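PDB 5DLK: TqaA from Penicillium aethiopicum, which probably uses this terminal condensation-like domain to macrocyclise a peptide carried on phosphopantetheine, as part of a fungal nonribosomal peptide synthetase. Local coordinates for residues Glu86-Leu91 against Val157-Val162; Phe190-Ala195 against Thr200-Thr205; Ser218-Glu221 against Asp226-Phe229; Thr268-Val273 against Asn455-Ile460; Trp423-Pro428 against Glu434-Ala439. One frame throughout, in Å; residues are numbered along the deposited sequence. Where two conformers were deposited one is given.

Interaction 1. Residues Glu86-Leu91 against Val157-Val162; sequences ETCQSL and VRFTLV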
# COMPACT_ATOMS: atom_id res chain seq x y z
N GLU A 86 -25.51 7.53 -7.79
CA GLU A 86 -25.52 8.37 -6.60
C GLU A 86 -24.66 7.81 -5.47
O GLU A 86 -24.22 8.54 -4.59
CB GLU A 86 -26.95 8.57 -6.09
CG GLU A 86 -27.89 9.17 -7.11
CD GLU A 86 -29.34 8.82 -6.85
OE1 GLU A 86 -29.68 8.45 -5.70
OE2 GLU A 86 -30.15 8.91 -7.80
N THR A 87 -24.44 6.50 -5.49
CA THR A 87 -23.60 5.86 -4.48
C THR A 87 -22.14 6.28 -4.66
O THR A 87 -21.43 6.52 -3.67
CB THR A 87 -23.74 4.33 -4.54
OG1 THR A 87 -25.10 3.97 -4.28
CG2 THR A 87 -22.83 3.65 -3.51
N CYS A 88 -21.70 6.41 -5.91
CA CYS A 88 -20.38 6.97 -6.21
C CYS A 88 -20.22 8.36 -5.59
O CYS A 88 -19.20 8.68 -4.97
CB CYS A 88 -20.15 7.03 -7.72
SG CYS A 88 -20.20 5.43 -8.57
N GLN A 89 -21.24 9.20 -5.75
CA GLN A 89 -21.20 10.53 -5.18
C GLN A 89 -21.10 10.45 -3.66
O GLN A 89 -20.26 11.12 -3.05
CB GLN A 89 -22.43 11.34 -5.59
CG GLN A 89 -22.49 12.72 -4.97
CD GLN A 89 -21.47 13.68 -5.54
OE1 GLN A 89 -21.44 13.92 -6.75
NE2 GLN A 89 -20.63 14.25 -4.67
N SER A 90 -21.93 9.61 -3.05
CA SER A 90 -22.00 9.54 -1.59
C SER A 90 -20.72 8.94 -1.00
O SER A 90 -20.31 9.31 0.11
CB SER A 90 -23.21 8.73 -1.15
OG SER A 90 -24.41 9.41 -1.49
N LEU A 91 -20.11 8.01 -1.73
CA LEU A 91 -18.86 7.42 -1.28
C LEU A 91 -17.76 8.49 -1.19
O LEU A 91 -17.04 8.57 -0.19
CB LEU A 91 -18.43 6.28 -2.20
CG LEU A 91 -17.21 5.50 -1.71
CD1 LEU A 91 -17.55 4.64 -0.49
CD2 LEU A 91 -16.65 4.63 -2.83
N VAL A 157 -9.22 9.60 -8.25
CA VAL A 157 -10.38 8.75 -8.01
C VAL A 157 -11.53 9.17 -8.93
O VAL A 157 -12.01 10.32 -8.89
CB VAL A 157 -10.82 8.75 -6.54
CG1 VAL A 157 -12.22 8.15 -6.37
CG2 VAL A 157 -9.81 7.95 -5.69
N ARG A 158 -11.96 8.25 -9.78
CA ARG A 158 -13.02 8.53 -10.75
C ARG A 158 -13.66 7.22 -11.18
O ARG A 158 -13.05 6.15 -11.10
CB ARG A 158 -12.47 9.30 -11.95
CG ARG A 158 -11.27 8.67 -12.64
CD ARG A 158 -10.73 9.64 -13.70
NE ARG A 158 -10.38 10.91 -13.09
CZ ARG A 158 -10.42 12.10 -13.68
NH1 ARG A 158 -10.82 12.21 -14.95
NH2 ARG A 158 -10.06 13.18 -12.99
N PHE A 159 -14.91 7.31 -11.62
CA PHE A 159 -15.76 6.14 -11.81
C PHE A 159 -16.21 6.01 -13.24
O PHE A 159 -16.42 7.02 -13.93
CB PHE A 159 -17.01 6.22 -10.92
CG PHE A 159 -16.72 6.33 -9.45
CD1 PHE A 159 -16.42 7.55 -8.88
CD2 PHE A 159 -16.77 5.20 -8.65
CE1 PHE A 159 -16.15 7.66 -7.50
CE2 PHE A 159 -16.51 5.29 -7.28
CZ PHE A 159 -16.20 6.52 -6.71
N THR A 160 -16.33 4.76 -13.69
CA THR A 160 -16.77 4.45 -15.05
C THR A 160 -17.87 3.41 -14.95
O THR A 160 -17.80 2.50 -14.15
CB THR A 160 -15.61 3.91 -15.93
OG1 THR A 160 -14.54 4.86 -15.98
CG2 THR A 160 -16.09 3.66 -17.36
N LEU A 161 -18.90 3.56 -15.78
CA LEU A 161 -20.01 2.62 -15.79
C LEU A 161 -20.28 2.22 -17.23
O LEU A 161 -20.63 3.08 -18.04
CB LEU A 161 -21.25 3.28 -15.17
CG LEU A 161 -22.44 2.41 -14.78
CD1 LEU A 161 -21.96 1.28 -13.90
CD2 LEU A 161 -23.45 3.27 -14.03
N VAL A 162 -20.05 0.95 -17.55
CA VAL A 162 -20.13 0.48 -18.94
C VAL A 162 -21.26 -0.54 -19.04
O VAL A 162 -21.22 -1.58 -18.38
CB VAL A 162 -18.79 -0.12 -19.41
CG1 VAL A 162 -18.89 -0.61 -20.84
CG2 VAL A 162 -17.69 0.93 -19.32
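A Cys sulfur-aromatic contact, C88 lying over the ring of F159, joins helix 81-94 to strand 158-163 in the condensation domain. Both side-chain atoms of the cysteine sit above the same face of the phenyl ring. CB stands almost exactly on the ring normal, 3.8 Å from the centroid of the F159 ring, and makes a CH-pi contact with the middle of the pi cloud. SG is carried toward the root of the ring, 30° off the normal, where C88 SG comes within 3.4 Å of F159 CD2. That lean follows from chi1 of C88 (-61°), which sets the sulfur anti to the carbonyl carbon of its own residue. One helical turn further on, L91 approaches differently: its CD2 methyl lies near the plane of the ring, 4.3 Å from F159 CZ at the far edge. The ring is thus met over a face by C88 and at its edge by L91. Cysteine suits the first place because it is compact and weakly polar, letting the backbones come to 7.3 Å between C88 CA and F159 CA while still giving the aromatic face a polarisable partner. Replacing F159 by an alanine would probably open a gap beneath C88 and leave L91 CD2 without its partner at the edge. The F159 side chain also touches I174 of strand 169-177, V119, and V92 of helix 81-94, while T87 turns to F193 and I196, so that helix 81-94 is packed between this sheet and helix 186-197.

Interaction 2. Residues Phe190-Ala195 against Thr200-Thr205; sequences FSDFAA and TPLPPT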
# COMPACT_ATOMS: atom_id res chain seq x y z
N PHE A 190 -15.18 -0.84 -0.36
CA PHE A 190 -16.17 -1.68 -1.04
C PHE A 190 -17.41 -1.92 -0.16
O PHE A 190 -18.54 -1.88 -0.65
CB PHE A 190 -15.56 -3.03 -1.45
CG PHE A 190 -14.41 -2.91 -2.41
CD1 PHE A 190 -14.40 -1.93 -3.40
CD2 PHE A 190 -13.33 -3.78 -2.32
CE1 PHE A 190 -13.33 -1.82 -4.29
CE2 PHE A 190 -12.26 -3.69 -3.20
CZ PHE A 190 -12.26 -2.71 -4.19
N SER A 191 -17.20 -2.17 1.14
CA SER A 191 -18.33 -2.43 2.04
C SER A 191 -19.15 -1.15 2.30
O SER A 191 -20.38 -1.22 2.39
CB SER A 191 -17.85 -3.05 3.36
OG SER A 191 -17.07 -2.15 4.12
N ASP A 192 -18.50 0.01 2.37
CA ASP A 192 -19.20 1.29 2.43
C ASP A 192 -20.01 1.54 1.15
O ASP A 192 -21.15 2.01 1.23
CB ASP A 192 -18.23 2.45 2.64
CG ASP A 192 -17.75 2.56 4.09
OD1 ASP A 192 -18.00 1.61 4.88
OD2 ASP A 192 -17.14 3.59 4.43
N PHE A 193 -19.44 1.24 -0.01
CA PHE A 193 -20.16 1.40 -1.27
C PHE A 193 -21.45 0.57 -1.25
O PHE A 193 -22.54 1.09 -1.50
CB PHE A 193 -19.30 0.99 -2.48
CG PHE A 193 -19.94 1.30 -3.82
CD1 PHE A 193 -20.92 0.47 -4.35
CD2 PHE A 193 -19.54 2.41 -4.55
CE1 PHE A 193 -21.50 0.76 -5.58
CE2 PHE A 193 -20.11 2.70 -5.78
CZ PHE A 193 -21.10 1.87 -6.29
N ALA A 194 -21.32 -0.71 -0.94
CA ALA A 194 -22.46 -1.61 -0.91
C ALA A 194 -23.51 -1.13 0.09
O ALA A 194 -24.70 -1.11 -0.22
CB ALA A 194 -22.02 -3.01 -0.59
N ALA A 195 -23.06 -0.73 1.28
CA ALA A 195 -23.96 -0.26 2.32
C ALA A 195 -24.73 0.99 1.89
O ALA A 195 -25.92 1.13 2.19
CB ALA A 195 -23.19 0.02 3.62
N THR A 200 -28.07 1.17 3.84
CA THR A 200 -27.76 0.91 5.23
C THR A 200 -26.98 2.10 5.79
O THR A 200 -25.95 2.48 5.23
CB THR A 200 -26.94 -0.37 5.41
OG1 THR A 200 -27.58 -1.45 4.72
CG2 THR A 200 -26.79 -0.72 6.89
N PRO A 201 -27.48 2.72 6.86
CA PRO A 201 -26.72 3.78 7.53
C PRO A 201 -25.33 3.31 7.99
O PRO A 201 -25.15 2.14 8.34
CB PRO A 201 -27.61 4.15 8.72
CG PRO A 201 -28.99 3.91 8.20
CD PRO A 201 -28.88 2.67 7.34
N LEU A 202 -24.37 4.22 7.97
CA LEU A 202 -23.00 3.91 8.36
C LEU A 202 -22.56 4.79 9.52
O LEU A 202 -22.93 5.96 9.59
CB LEU A 202 -22.05 4.10 7.18
CG LEU A 202 -22.16 3.11 6.02
CD1 LEU A 202 -21.31 3.58 4.85
CD2 LEU A 202 -21.73 1.72 6.45
N PRO A 203 -21.74 4.23 10.42
CA PRO A 203 -21.22 5.04 11.53
C PRO A 203 -20.28 6.11 11.00
O PRO A 203 -19.64 5.89 9.98
CB PRO A 203 -20.47 4.02 12.39
CG PRO A 203 -20.10 2.94 11.44
CD PRO A 203 -21.21 2.86 10.44
N PRO A 204 -20.21 7.27 11.67
CA PRO A 204 -19.20 8.25 11.26
C PRO A 204 -17.79 7.66 11.32
O PRO A 204 -17.55 6.67 12.02
CB PRO A 204 -19.38 9.40 12.27
CG PRO A 204 -20.26 8.85 13.36
CD PRO A 204 -21.10 7.79 12.73
N THR A 205 -16.88 8.24 10.56
CA THR A 205 -15.52 7.72 10.46
C THR A 205 -14.54 8.88 10.41
O THR A 205 -14.94 10.03 10.23
CB THR A 205 -15.35 6.84 9.20
OG1 THR A 205 -14.06 6.21 9.21
CG2 THR A 205 -15.50 7.70 7.95
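With chi1 near -77° in D192, CG is set anti to the carbonyl carbon of its own residue; L202 places its CG likewise, and the two side chains meet obliquely between helix 186-197 and the loop that follows it. A chi2 of 171° in L202 then spreads the two leucine methyls over different helix residues. CD1 rests against the carboxylate end of the aspartate, 3.8 Å from D192 CG, whereas CD2 lies against the next turn, 3.6 Å from A195 CB. The leucine is long enough to span from the loop to both helix positions, and the alanine, with nothing beyond CB, lets it come close. Nearer the helix end the backbone takes over. T200 N donates to A195 O at 2.7 Å with an N-H...O angle of 160°, the donor tilted a little from the carbonyl plane. This short bond ties the start of the 200-205 segment to the last turns of the helix and uses a carbonyl oxygen from a region where helical acceptors run out of following N-H groups. T200 CB also approaches A195 CB, at 4.2 Å. The acid end of D192 is accounted for outside this pair: OD2 forms a salt bridge with R94 NE and accepts a hydrogen bond from H95 NE2, and R94 NH1 in turn holds P203 O. An aspartate can therefore lie beside a leucine methyl without losing its polar partners; the neighbouring arginine is likely to favour its charged form, and L202 also touches R94, so apolar and charged contacts adjoin here.

Interaction 3. Residues Ser218-Glu221 against Asp226-Phe229; sequences SARE and DPTF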
# COMPACT_ATOMS: atom_id res chain seq x y z
N SER A 218 1.27 13.72 18.34
CA SER A 218 1.97 12.82 19.26
C SER A 218 3.48 13.03 19.23
O SER A 218 4.21 12.54 20.09
CB SER A 218 1.62 11.36 18.95
OG SER A 218 2.13 10.96 17.69
N ALA A 219 3.96 13.79 18.25
CA ALA A 219 5.38 14.10 18.15
C ALA A 219 5.77 15.20 19.13
O ALA A 219 4.99 16.14 19.34
CB ALA A 219 5.75 14.52 16.72
N ARG A 220 6.96 15.09 19.72
CA ARG A 220 7.49 16.17 20.56
C ARG A 220 8.14 17.24 19.70
O ARG A 220 8.71 16.95 18.66
CB ARG A 220 8.52 15.64 21.57
CG ARG A 220 8.09 14.42 22.33
CD ARG A 220 6.99 14.69 23.33
NE ARG A 220 6.80 13.55 24.22
CZ ARG A 220 7.53 13.30 25.30
NH1 ARG A 220 7.28 12.24 26.05
NH2 ARG A 220 8.52 14.13 25.65
N GLU A 221 8.04 18.49 20.15
CA GLU A 221 8.63 19.62 19.44
C GLU A 221 10.14 19.47 19.36
O GLU A 221 10.75 19.78 18.34
CB GLU A 221 8.26 20.93 20.15
CG GLU A 221 6.91 20.88 20.85
CD GLU A 221 6.05 22.10 20.56
OE1 GLU A 221 6.56 23.07 19.96
OE2 GLU A 221 4.85 22.09 20.94
N ASP A 226 11.83 13.01 21.83
CA ASP A 226 10.75 12.19 21.30
C ASP A 226 11.07 10.72 21.50
O ASP A 226 12.07 10.24 20.97
CB ASP A 226 10.53 12.48 19.82
CG ASP A 226 9.17 12.02 19.34
OD1 ASP A 226 8.74 10.91 19.76
OD2 ASP A 226 8.53 12.76 18.55
N PRO A 227 10.23 10.01 22.27
CA PRO A 227 10.48 8.60 22.56
C PRO A 227 10.59 7.77 21.28
O PRO A 227 11.27 6.75 21.28
CB PRO A 227 9.26 8.17 23.36
CG PRO A 227 8.71 9.46 23.94
CD PRO A 227 9.00 10.51 22.91
N THR A 228 9.92 8.19 20.22
CA THR A 228 9.96 7.40 18.99
C THR A 228 11.33 7.52 18.31
O THR A 228 11.89 6.52 17.86
CB THR A 228 8.82 7.80 18.06
OG1 THR A 228 7.62 7.24 18.58
CG2 THR A 228 9.05 7.22 16.67
N PHE A 229 11.90 8.71 18.28
CA PHE A 229 13.22 8.84 17.69
C PHE A 229 14.31 8.37 18.66
O PHE A 229 15.41 7.95 18.22
CB PHE A 229 13.46 10.26 17.21
CG PHE A 229 12.54 10.63 16.06
CD1 PHE A 229 12.60 9.89 14.88
CD2 PHE A 229 11.60 11.63 16.19
CE1 PHE A 229 11.74 10.18 13.82
CE2 PHE A 229 10.75 11.94 15.14
CZ PHE A 229 10.82 11.22 13.96
O HOH W 1 6.24 10.63 20.19
O HOH W 2 9.62 14.85 17.20
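D226 reaches R220 across a short connection, and its side chain can be followed from root to tip. CB lies 4.0 Å from R220 CG, so the aliphatic beginnings of the two residues pack before any polar atom is met. With CG anti to the backbone N (chi1 -161°), the carboxylate then divides its work. OD1 turns to its own helix and accepts from T228 N at 3.0 Å, the N-cap bond that satisfies an amide of the first turn; it also takes a bond from water 1, whose oxygen is 2.6 Å from D226 OD1 and which donates as well to S218 O. OD2 faces the other segment. R220 N donates to D226 OD2 at 3.0 Å, arriving from above the carboxylate plane, 61° out of it, and water 2 bridges D226 OD2 to R220 O. Four bonds thus hold the carboxylate in place, as fits an aspartate at an N-cap. The arginine does not salt-bridge to it: its chain bends at chi2 and lays a guanidinium face over P227 CD, with R220 NH1 3.8 Å from P227 CG. Proline, which has no N-H to offer, suits the first helical position after the cap. The capped helix 227-235 is thereby tied to the chain leaving helix 208-218, while T228 OG1 bonds H363 ND1, and F229 meets H374 edge-to-face close to the end of helix 368-375.

Interaction 4. Residues Thr268-Val273 against Asn455-Ile460; sequences TFKGIV and NISAII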
# COMPACT_ATOMS: atom_id res chain seq x y z
N THR A 268 7.94 -12.17 -10.55
CA THR A 268 8.37 -13.57 -10.56
C THR A 268 7.72 -14.28 -9.37
O THR A 268 7.72 -13.76 -8.26
CB THR A 268 9.90 -13.68 -10.51
OG1 THR A 268 10.45 -12.96 -11.63
CG2 THR A 268 10.36 -15.15 -10.56
N PHE A 269 7.14 -15.45 -9.62
CA PHE A 269 6.30 -16.10 -8.60
C PHE A 269 6.82 -17.49 -8.27
O PHE A 269 7.27 -18.21 -9.16
CB PHE A 269 4.84 -16.22 -9.08
CG PHE A 269 4.23 -14.92 -9.52
CD1 PHE A 269 3.65 -14.06 -8.60
CD2 PHE A 269 4.23 -14.55 -10.86
CE1 PHE A 269 3.08 -12.86 -9.01
CE2 PHE A 269 3.66 -13.35 -11.27
CZ PHE A 269 3.08 -12.51 -10.33
N LYS A 270 6.71 -17.88 -7.01
CA LYS A 270 7.01 -19.25 -6.59
C LYS A 270 6.03 -19.65 -5.49
O LYS A 270 5.96 -19.01 -4.45
CB LYS A 270 8.46 -19.38 -6.10
CG LYS A 270 8.88 -20.79 -5.65
CD LYS A 270 8.62 -21.81 -6.74
CE LYS A 270 9.61 -22.98 -6.69
NZ LYS A 270 9.34 -23.90 -5.58
N GLY A 271 5.26 -20.71 -5.73
CA GLY A 271 4.34 -21.17 -4.70
C GLY A 271 4.89 -22.35 -3.92
O GLY A 271 5.54 -23.24 -4.48
N ILE A 272 4.64 -22.36 -2.61
CA ILE A 272 5.02 -23.48 -1.76
C ILE A 272 3.84 -23.93 -0.93
O ILE A 272 2.88 -23.20 -0.79
CB ILE A 272 6.18 -23.13 -0.80
CG1 ILE A 272 5.82 -21.93 0.08
CG2 ILE A 272 7.42 -22.82 -1.59
CD1 ILE A 272 6.88 -21.66 1.17
N VAL A 273 3.92 -25.16 -0.41
CA VAL A 273 2.95 -25.65 0.55
C VAL A 273 2.85 -24.64 1.70
O VAL A 273 3.88 -24.18 2.17
CB VAL A 273 3.37 -27.01 1.10
CG1 VAL A 273 2.39 -27.47 2.17
CG2 VAL A 273 3.50 -28.01 -0.05
N ASN A 455 15.11 -19.46 -3.64
CA ASN A 455 15.89 -19.57 -2.41
C ASN A 455 15.08 -19.18 -1.16
O ASN A 455 15.09 -19.88 -0.15
CB ASN A 455 17.13 -18.68 -2.47
CG ASN A 455 18.17 -19.15 -3.47
OD1 ASN A 455 19.08 -18.40 -3.81
ND2 ASN A 455 18.03 -20.38 -3.97
N ILE A 456 14.41 -18.03 -1.25
CA ILE A 456 13.58 -17.56 -0.14
C ILE A 456 12.50 -18.59 0.18
O ILE A 456 12.31 -18.94 1.34
CB ILE A 456 12.90 -16.20 -0.47
CG1 ILE A 456 13.93 -15.08 -0.67
CG2 ILE A 456 11.92 -15.80 0.64
CD1 ILE A 456 14.81 -14.81 0.56
N SER A 457 11.81 -19.09 -0.84
CA SER A 457 10.77 -20.08 -0.58
C SER A 457 11.36 -21.38 0.01
O SER A 457 10.74 -21.97 0.89
CB SER A 457 9.96 -20.37 -1.85
OG SER A 457 10.77 -20.96 -2.85
N ALA A 458 12.55 -21.79 -0.43
CA ALA A 458 13.18 -23.00 0.09
C ALA A 458 13.52 -22.87 1.57
O ALA A 458 13.35 -23.81 2.35
CB ALA A 458 14.46 -23.32 -0.71
N ILE A 459 14.02 -21.70 1.95
CA ILE A 459 14.33 -21.44 3.36
C ILE A 459 13.07 -21.44 4.21
O ILE A 459 13.06 -22.03 5.29
CB ILE A 459 15.08 -20.09 3.53
CG1 ILE A 459 16.43 -20.15 2.80
CG2 ILE A 459 15.31 -19.78 5.04
CD1 ILE A 459 16.94 -18.77 2.42
N ILE A 460 12.01 -20.79 3.72
CA ILE A 460 10.74 -20.78 4.46
C ILE A 460 10.28 -22.22 4.74
O ILE A 460 9.91 -22.58 5.86
CB ILE A 460 9.65 -20.03 3.69
CG1 ILE A 460 9.96 -18.52 3.64
CG2 ILE A 460 8.29 -20.25 4.35
CD1 ILE A 460 9.04 -17.71 2.68
O HOH W 3 10.82 -23.84 -2.82
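The apolar part of the contact is carried by I272, whose two branches reach successive turns of the helix. Its CG2 methyl presses on the side of the serine, 3.5 Å from S457 CB, while CD1 reaches onward to lie 3.8 Å from I460 CG2; the two isoleucines cross at about a right angle. With chi1 of I272 at 58°, CG1 sits between backbone N and carbonyl carbon, which sends the CD1 branch toward I460. S457 is small enough to let the elements close to 6.8 Å between I272 CA and S457 CA. This is beta-alpha packing: helix 446-465 lies along strand 265-272, an outermost strand of the six-stranded mixed sheet, with axes only 17° from parallel and 8.9 Å apart, and the helix also touches helix 283-299 through I456, I459 and I460. On the polar side, K270 CG lies 3.4 Å from S457 OG. Beyond it K270 folds at chi2 and chi4, and its NZ donates to water 3 at 3.1 Å. That water in turn donates to S457 OG; the serine was deposited in two conformers and the bridge is described for the one given, so it is less certain. In the conformer given, S457 OG also bonds A453 O, back in its own helix.

Interaction 5. Residues Trp423-Pro428 against Glu434-Ala439; sequences WIFTEP and EVQVCA. With EDO (1,2-ethanediol), chain F.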
# COMPACT_ATOMS: atom_id res chain seq x y z
N TRP A 423 11.26 -5.68 -4.36
CA TRP A 423 10.16 -6.06 -3.48
C TRP A 423 10.00 -7.56 -3.39
O TRP A 423 10.07 -8.26 -4.41
CB TRP A 423 8.83 -5.46 -4.00
CG TRP A 423 8.81 -3.99 -4.06
CD1 TRP A 423 9.31 -3.20 -5.06
CD2 TRP A 423 8.23 -3.10 -3.10
NE1 TRP A 423 9.08 -1.87 -4.77
CE2 TRP A 423 8.44 -1.79 -3.57
CE3 TRP A 423 7.59 -3.28 -1.87
CZ2 TRP A 423 8.00 -0.66 -2.86
CZ3 TRP A 423 7.14 -2.16 -1.18
CH2 TRP A 423 7.36 -0.87 -1.66
N ILE A 424 9.77 -8.06 -2.17
CA ILE A 424 9.34 -9.44 -1.99
C ILE A 424 7.98 -9.41 -1.33
O ILE A 424 7.86 -8.99 -0.20
CB ILE A 424 10.31 -10.26 -1.12
CG1 ILE A 424 11.68 -10.37 -1.80
CG2 ILE A 424 9.71 -11.66 -0.87
CD1 ILE A 424 12.75 -11.05 -0.94
N PHE A 425 6.95 -9.82 -2.06
CA PHE A 425 5.62 -9.94 -1.48
C PHE A 425 5.31 -11.40 -1.20
O PHE A 425 5.71 -12.27 -1.98
CB PHE A 425 4.54 -9.39 -2.42
CG PHE A 425 4.72 -7.96 -2.82
CD1 PHE A 425 4.25 -6.93 -2.02
CD2 PHE A 425 5.33 -7.63 -4.03
CE1 PHE A 425 4.40 -5.58 -2.42
CE2 PHE A 425 5.47 -6.31 -4.43
CZ PHE A 425 5.01 -5.29 -3.62
N THR A 426 4.59 -11.68 -0.12
CA THR A 426 4.15 -13.07 0.13
C THR A 426 2.64 -13.06 0.36
O THR A 426 2.14 -12.29 1.16
CB THR A 426 4.87 -13.71 1.34
OG1 THR A 426 4.91 -12.78 2.44
CG2 THR A 426 6.28 -14.11 0.97
N GLU A 427 1.92 -13.91 -0.37
CA GLU A 427 0.46 -13.99 -0.27
C GLU A 427 0.06 -15.35 0.26
O GLU A 427 0.37 -16.37 -0.37
CB GLU A 427 -0.20 -13.76 -1.63
CG GLU A 427 -0.24 -12.32 -2.07
CD GLU A 427 -1.07 -12.12 -3.32
OE1 GLU A 427 -1.46 -13.12 -3.96
OE2 GLU A 427 -1.33 -10.95 -3.66
N PRO A 428 -0.59 -15.38 1.43
CA PRO A 428 -0.96 -16.62 2.11
C PRO A 428 -2.31 -17.15 1.65
O PRO A 428 -3.30 -16.96 2.35
CB PRO A 428 -1.00 -16.21 3.58
CG PRO A 428 -1.44 -14.78 3.54
CD PRO A 428 -0.89 -14.19 2.26
N GLU A 434 2.40 -17.88 -1.71
CA GLU A 434 3.04 -17.46 -2.95
C GLU A 434 4.10 -16.39 -2.68
O GLU A 434 3.78 -15.33 -2.14
CB GLU A 434 2.01 -16.93 -3.93
CG GLU A 434 2.56 -16.75 -5.31
CD GLU A 434 1.46 -16.48 -6.31
OE1 GLU A 434 0.89 -17.45 -6.86
OE2 GLU A 434 1.14 -15.30 -6.52
N VAL A 435 5.34 -16.70 -3.00
CA VAL A 435 6.43 -15.74 -2.89
C VAL A 435 6.52 -15.01 -4.23
O VAL A 435 6.65 -15.64 -5.28
CB VAL A 435 7.77 -16.44 -2.52
CG1 VAL A 435 8.94 -15.47 -2.52
CG2 VAL A 435 7.63 -17.19 -1.18
N GLN A 436 6.42 -13.69 -4.19
CA GLN A 436 6.44 -12.88 -5.40
C GLN A 436 7.61 -11.92 -5.34
O GLN A 436 7.78 -11.21 -4.35
CB GLN A 436 5.14 -12.10 -5.54
CG GLN A 436 3.89 -12.95 -5.29
CD GLN A 436 2.62 -12.13 -5.24
OE1 GLN A 436 2.66 -10.92 -5.01
NE2 GLN A 436 1.48 -12.77 -5.48
N VAL A 437 8.42 -11.89 -6.38
CA VAL A 437 9.49 -10.90 -6.46
C VAL A 437 9.12 -9.89 -7.54
O VAL A 437 8.71 -10.28 -8.65
CB VAL A 437 10.85 -11.55 -6.79
CG1 VAL A 437 11.91 -10.48 -7.03
CG2 VAL A 437 11.26 -12.54 -5.69
N CYS A 438 9.26 -8.60 -7.21
CA CYS A 438 8.97 -7.55 -8.18
C CYS A 438 10.13 -6.55 -8.22
O CYS A 438 10.47 -5.93 -7.20
CB CYS A 438 7.67 -6.81 -7.84
SG CYS A 438 7.21 -5.59 -9.10
N ALA A 439 10.73 -6.41 -9.39
CA ALA A 439 11.86 -5.51 -9.54
C ALA A 439 12.08 -5.22 -11.01
O ALA A 439 11.76 -6.03 -11.87
CB ALA A 439 13.15 -6.13 -8.93
C1 EDO F . 0.55 -10.04 -8.99
O1 EDO F . 0.66 -10.08 -7.56
C2 EDO F . 0.35 -8.60 -9.46
O2 EDO F . 0.90 -8.44 -10.77
O HOH W 4 0.95 -9.32 -3.62
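F425 and Q436 face each other as a hydrogen-bonded antiparallel pair, Q436 N donating to F425 O at 2.7 Å and F425 N to Q436 O at 2.8 Å. Beside them the extended glutamine lays OE1 3.5 Å from F425 CB. Its amide is fixed at both ends: NE2 donates to the anti lone pair of E434 OE2 at 2.8 Å, and OE1 accepts from water 4, which also donates to E427 OE2. An ethanediol adds a weak bond to the same oxygen. Exchanging Q436 for a leucine would probably cost E434 OE2 the NE2 donor and water 4 one of its two acceptors, leaving no amide beside two carboxylates whose E427 OE1 and E434 OE2 are 4.3 Å apart. Further out, H429 NE2 bonds E427 OE1, R432 pairs with E434 OE1, and W267 meets the F425 ring. On the opposite face, T426 CG2 and V435 CG2 lie side by side at 4.0 Å; valine, beta-branched, suits a strand, and V435 and V437 here meet helix 446-465. T426 OG1 bonds H390 ND1, its side chain about 8 Å from that of the phosphopantetheine-binding N392. The whole is an antiparallel beta hairpin, inner strands of the six-stranded mixed sheet.

Interactions 4 and 5 belong to the same six-stranded sheet, with centres 9 Å apart: strand 265-272 lies beside strand 433-440, T268 O and K270 O probably bonding V437 N and V435 N, and helix 446-465 packs on both. They lie nearest the carrier-arm site, the side chains of I460 and T426 being about 11 and 10 Å from that of T282. Interactions 1 and 2, centres 15 Å apart, touch where helix 81-94 packs on helix 186-197, with T87 CG2 3.3 Å from F193 O; they belong to the five-stranded sheet's side, the centre of interaction 1 being about 40 Å from that of interaction 4. Interaction 3 stands apart, its centre about 33 Å or more from the others.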